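PDB 3EFE: ThiJ/pfpI family protein from Bacillus anthracis, which is of uncertain function but belongs to the DJ-1/PfpI family, whose members include chaperones, proteases and glyoxalases. Local coordinates for residues D[95-99]-D[117-123]; D[129-133]-D[163-167]. All coordinates share one frame; numbering follows the deposited sequence.

How the interactions relate
Both contacts belong to one alpha/beta domain of the DJ-1/PfpI family. They follow one another along the chain: interaction 1 is complete before interaction 2 begins. Their centres lie 15 Å apart and their nearest atoms about 5 Å apart, without touching. Helix 113-119 is the bridge. Its last turn and the loop after it pack on helix 92-104 in interaction 1. Its Thr115 and Asp116 touch Ser131 of interaction 2, and Thr115 also touches Thr163. Just before this helix stands Cys112, where relatives of this family carry a reactive cysteine. Interaction 2 borders Cys112 directly, through Asn132 and Ala164. Interaction 1 uses the C-terminal end of the same helix.

Interaction 1 of 2, residues D[95-99]-D[117-123]; sequences LERIG and ALANMGY
The Tyr123 ring meets helix 92-104 at its hydroxyl end. Leu95 O lies at the ring edge, in the ring plane, and accepts a hydrogen bond from Tyr123 OH. The modelled length, 2.5 Å between Tyr123 OH and Leu95 O, is very short and its exact value is doubtful. Met121 CB sits over one face, 3.6 Å above the plane and displaced toward the rim. Gly99 and Ile98 approach the ring obliquely. Gly99 CA is 3.3 Å from Tyr123 CZ, and the lack of a side chain here gives the hydroxyl end room. Ile98 CG2 is 3.8 Å from Tyr123 CE2. The ring reaches the helix because Tyr123 CG stands opposite its own carbonyl carbon (chi1 -52°). Within the helix, Gly99 N bonds to Glu96 O at 3.0 Å, one residue short of the usual alpha-helical partner, which would be Leu95 O. Leu95 O takes the Tyr123 hydroxyl, and no bond from Gly99 N to it is formed.

Beside the ring, the contact is apolar. Leu95 CD1 presses on Ala117 CB at 3.5 Å and touches Leu118 CD1 at 4.0 Å. Met121, bent at chi2, crosses the Leu95 side chain at about a right angle, with CG of Met121 4.0 Å from CG of Leu95. Gly122 has a positive phi (95°) and ends helix 113-119 in a Schellman motif. Leu118 O accepts from both Met121 N and Tyr123 N. This turn brings Tyr123 back toward the other helix.

The two helices flank strand 107-111 in sequence and lie on the same side of the central sheet. Ile98 rests on Leu78 and Leu80 of strand 77-80, and Leu118 also touches Leu80. Tyr123 reaches Leu102 further along helix 92-104, and Met121 reaches Gln92 near its start.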
# COMPACT_ATOMS: atom_id res chain seq x y z
N LEU D 95 3.29 -18.79 -13.84
CA LEU D 95 4.49 -19.27 -13.17
C LEU D 95 5.38 -19.96 -14.20
O LEU D 95 6.62 -19.96 -14.06
CB LEU D 95 4.07 -20.15 -12.00
CG LEU D 95 4.47 -19.94 -10.52
CD1 LEU D 95 4.91 -18.58 -10.09
CD2 LEU D 95 3.34 -20.46 -9.66
N GLU D 96 4.78 -20.46 -15.29
CA GLU D 96 5.55 -21.10 -16.36
C GLU D 96 6.23 -20.05 -17.19
O GLU D 96 7.45 -20.13 -17.45
CB GLU D 96 4.68 -22.05 -17.18
CG GLU D 96 4.24 -23.29 -16.27
CD GLU D 96 3.27 -24.36 -16.92
OE1 GLU D 96 2.71 -24.12 -18.05
OE2 GLU D 96 3.02 -25.41 -16.25
N ARG D 97 5.44 -19.02 -17.51
CA ARG D 97 5.83 -17.84 -18.30
C ARG D 97 6.90 -17.06 -17.63
O ARG D 97 7.61 -16.37 -18.30
CB ARG D 97 4.65 -16.87 -18.45
CG ARG D 97 3.38 -17.40 -19.11
CD ARG D 97 3.33 -17.23 -20.63
NE ARG D 97 3.95 -15.98 -21.05
CZ ARG D 97 3.34 -14.83 -21.37
NH1 ARG D 97 2.02 -14.70 -21.40
NH2 ARG D 97 4.09 -13.80 -21.69
N ILE D 98 6.96 -17.13 -16.31
CA ILE D 98 7.94 -16.37 -15.53
C ILE D 98 9.31 -16.95 -15.80
O ILE D 98 10.34 -16.24 -15.76
CB ILE D 98 7.62 -16.39 -13.96
CG1 ILE D 98 6.53 -15.38 -13.61
CG2 ILE D 98 8.87 -16.07 -13.13
CD1 ILE D 98 5.54 -15.81 -12.45
N GLY D 99 9.32 -18.26 -16.04
CA GLY D 99 10.54 -18.98 -16.33
C GLY D 99 11.17 -18.45 -17.58
O GLY D 99 12.39 -18.26 -17.59
N ALA D 117 6.16 -19.06 -4.51
CA ALA D 117 5.76 -19.61 -5.85
C ALA D 117 6.99 -19.91 -6.73
O ALA D 117 7.10 -21.00 -7.35
CB ALA D 117 4.86 -18.69 -6.56
N LEU D 118 7.92 -18.97 -6.74
CA LEU D 118 9.12 -19.03 -7.51
C LEU D 118 10.09 -20.05 -6.97
O LEU D 118 10.72 -20.78 -7.72
CB LEU D 118 9.83 -17.65 -7.50
CG LEU D 118 9.57 -16.62 -8.60
CD1 LEU D 118 8.16 -16.54 -9.04
CD2 LEU D 118 10.02 -15.27 -8.13
N ALA D 119 10.30 -20.03 -5.66
CA ALA D 119 11.12 -21.06 -4.99
C ALA D 119 10.67 -22.47 -5.38
O ALA D 119 11.48 -23.33 -5.72
CB ALA D 119 11.07 -20.86 -3.49
N ASN D 120 9.37 -22.72 -5.38
CA ASN D 120 8.91 -24.04 -5.80
C ASN D 120 8.97 -24.41 -7.29
O ASN D 120 8.63 -25.53 -7.66
CB ASN D 120 7.49 -24.31 -5.31
CG ASN D 120 7.22 -25.84 -5.08
OD1 ASN D 120 6.17 -26.35 -5.44
ND2 ASN D 120 8.18 -26.52 -4.46
N MET D 121 9.39 -23.49 -8.15
CA MET D 121 9.51 -23.80 -9.60
C MET D 121 10.98 -24.00 -10.01
O MET D 121 11.30 -24.31 -11.18
CB MET D 121 8.82 -22.71 -10.44
CG MET D 121 7.38 -22.67 -10.23
SD MET D 121 6.46 -23.70 -11.35
CE MET D 121 5.14 -24.00 -10.23
N GLY D 122 11.85 -23.90 -9.02
CA GLY D 122 13.28 -24.08 -9.18
C GLY D 122 14.02 -22.79 -9.39
O GLY D 122 15.30 -22.77 -9.43
N TYR D 123 13.27 -21.68 -9.55
CA TYR D 123 13.93 -20.46 -10.10
C TYR D 123 14.86 -19.74 -9.13
O TYR D 123 15.69 -18.96 -9.58
CB TYR D 123 12.93 -19.45 -10.62
CG TYR D 123 11.86 -19.90 -11.61
CD1 TYR D 123 12.15 -20.67 -12.69
CD2 TYR D 123 10.55 -19.41 -11.49
CE1 TYR D 123 11.15 -20.99 -13.63
CE2 TYR D 123 9.56 -19.74 -12.41
CZ TYR D 123 9.88 -20.51 -13.49
OH TYR D 123 8.90 -20.84 -14.41

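Interaction 2 of 2, residues D[129-133]-D[163-167]; sequences HTSNN and TASGI
His129 meets Thr163 with its backbone and CB, not its ring: His129 CA is 3.3 Å from Thr163 OG1. The imidazole turns the other way, with NE2 bonded to Gly146 O and the ring meeting that of Tyr150, the planes nearly perpendicular. Thr130 N then donates to Thr163 OG1 at 3.1 Å, and the bond is fairly straight (164°). Thr163 can accept it because OG1 sits between its own backbone N and carbonyl carbon (chi1 48°), directed at the loop. The two segments run nearly parallel, yet no main-chain to main-chain hydrogen bond joins them; the links pass through side chains. The methyl of Thr130 lies over the strand, with CG2 of Thr130 3.7 Å from Ala164 CA. Thr130 OG1 is engaged by Glu151 O.

Strand 161-164 lies inside the mixed sheet of the DJ-1/PfpI fold, parallel to strand 107-111 and antiparallel to strand 155-158. At the end of strand 161-164, Ala164 bonds through its backbone to Cys112, the residue that follows strand 107-111. In relatives this strand-to-helix turn is the nucleophile elbow, and Cys112 probably matches its cysteine.

Ser131 points away from the strand. Its OG bonds to Thr137 and Tyr150, while Ser131 O stays 4.1 Å from Ser165 CB. Two of the three hydrogen bonds of the contact end on the next side chain. Asn132 OD1 accepts from Ser165 OG at 2.8 Å and from Gly166 N at 2.9 Å. Both donors lie in the carbonyl plane, on opposite sides of the C=O direction, so together they fix the rotation of the amide. The N-H of Gly166 points almost straight at the oxygen (165°). The same Asn132 side chain touches Cys112.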
# COMPACT_ATOMS: atom_id res chain seq x y z
N HIS D 129 18.40 -14.54 -3.01
CA HIS D 129 17.01 -14.26 -2.76
C HIS D 129 16.74 -14.26 -1.28
O HIS D 129 17.54 -14.76 -0.47
CB HIS D 129 16.15 -15.30 -3.42
CG HIS D 129 16.43 -16.69 -2.94
ND1 HIS D 129 15.75 -17.27 -1.88
CD2 HIS D 129 17.34 -17.60 -3.34
CE1 HIS D 129 16.22 -18.48 -1.69
NE2 HIS D 129 17.19 -18.71 -2.56
N THR D 130 15.62 -13.66 -0.93
CA THR D 130 15.05 -13.80 0.39
C THR D 130 13.57 -14.25 0.30
O THR D 130 13.03 -14.52 -0.77
CB THR D 130 15.31 -12.53 1.18
OG1 THR D 130 15.18 -12.81 2.56
CG2 THR D 130 14.38 -11.37 0.77
N SER D 131 12.94 -14.41 1.44
CA SER D 131 11.52 -14.79 1.55
C SER D 131 11.10 -14.39 2.93
O SER D 131 11.88 -13.84 3.66
CB SER D 131 11.26 -16.28 1.29
OG SER D 131 11.72 -17.13 2.32
N ASN D 132 9.86 -14.62 3.28
CA ASN D 132 9.42 -14.36 4.64
C ASN D 132 10.22 -15.11 5.67
O ASN D 132 10.58 -14.56 6.67
CB ASN D 132 7.91 -14.62 4.77
CG ASN D 132 7.09 -13.55 4.04
OD1 ASN D 132 7.46 -12.37 4.04
ND2 ASN D 132 5.94 -13.96 3.44
N ASN D 133 10.48 -16.38 5.41
CA ASN D 133 11.16 -17.24 6.38
C ASN D 133 11.71 -18.47 5.64
O ASN D 133 10.95 -19.18 4.94
CB ASN D 133 10.13 -17.72 7.44
CG ASN D 133 10.74 -18.67 8.46
OD1 ASN D 133 10.54 -19.89 8.39
ND2 ASN D 133 11.53 -18.10 9.41
N THR D 163 13.55 -10.11 -4.88
CA THR D 163 12.65 -10.78 -3.90
C THR D 163 12.65 -9.99 -2.57
O THR D 163 13.61 -9.29 -2.22
CB THR D 163 13.07 -12.20 -3.64
OG1 THR D 163 14.47 -12.19 -3.39
CG2 THR D 163 12.70 -13.11 -4.80
N ALA D 164 11.58 -10.12 -1.83
CA ALA D 164 11.51 -9.43 -0.56
C ALA D 164 10.54 -10.12 0.36
O ALA D 164 9.61 -10.79 -0.06
CB ALA D 164 11.05 -7.95 -0.77
N SER D 165 10.72 -9.90 1.64
CA SER D 165 9.70 -10.16 2.60
C SER D 165 8.46 -9.25 2.47
O SER D 165 8.62 -8.11 2.13
CB SER D 165 10.28 -10.03 4.01
OG SER D 165 9.37 -10.57 4.93
N GLY D 166 7.26 -9.75 2.86
CA GLY D 166 6.02 -9.03 2.91
C GLY D 166 5.99 -7.87 3.88
O GLY D 166 5.27 -6.85 3.64
N ILE D 167 6.84 -7.95 4.91
CA ILE D 167 6.91 -6.82 5.83
C ILE D 167 7.79 -5.67 5.35
O ILE D 167 7.87 -4.66 6.00
CB ILE D 167 7.30 -7.22 7.28
CG1 ILE D 167 8.76 -7.73 7.33
CG2 ILE D 167 6.30 -8.30 7.82
CD1 ILE D 167 9.01 -8.57 8.55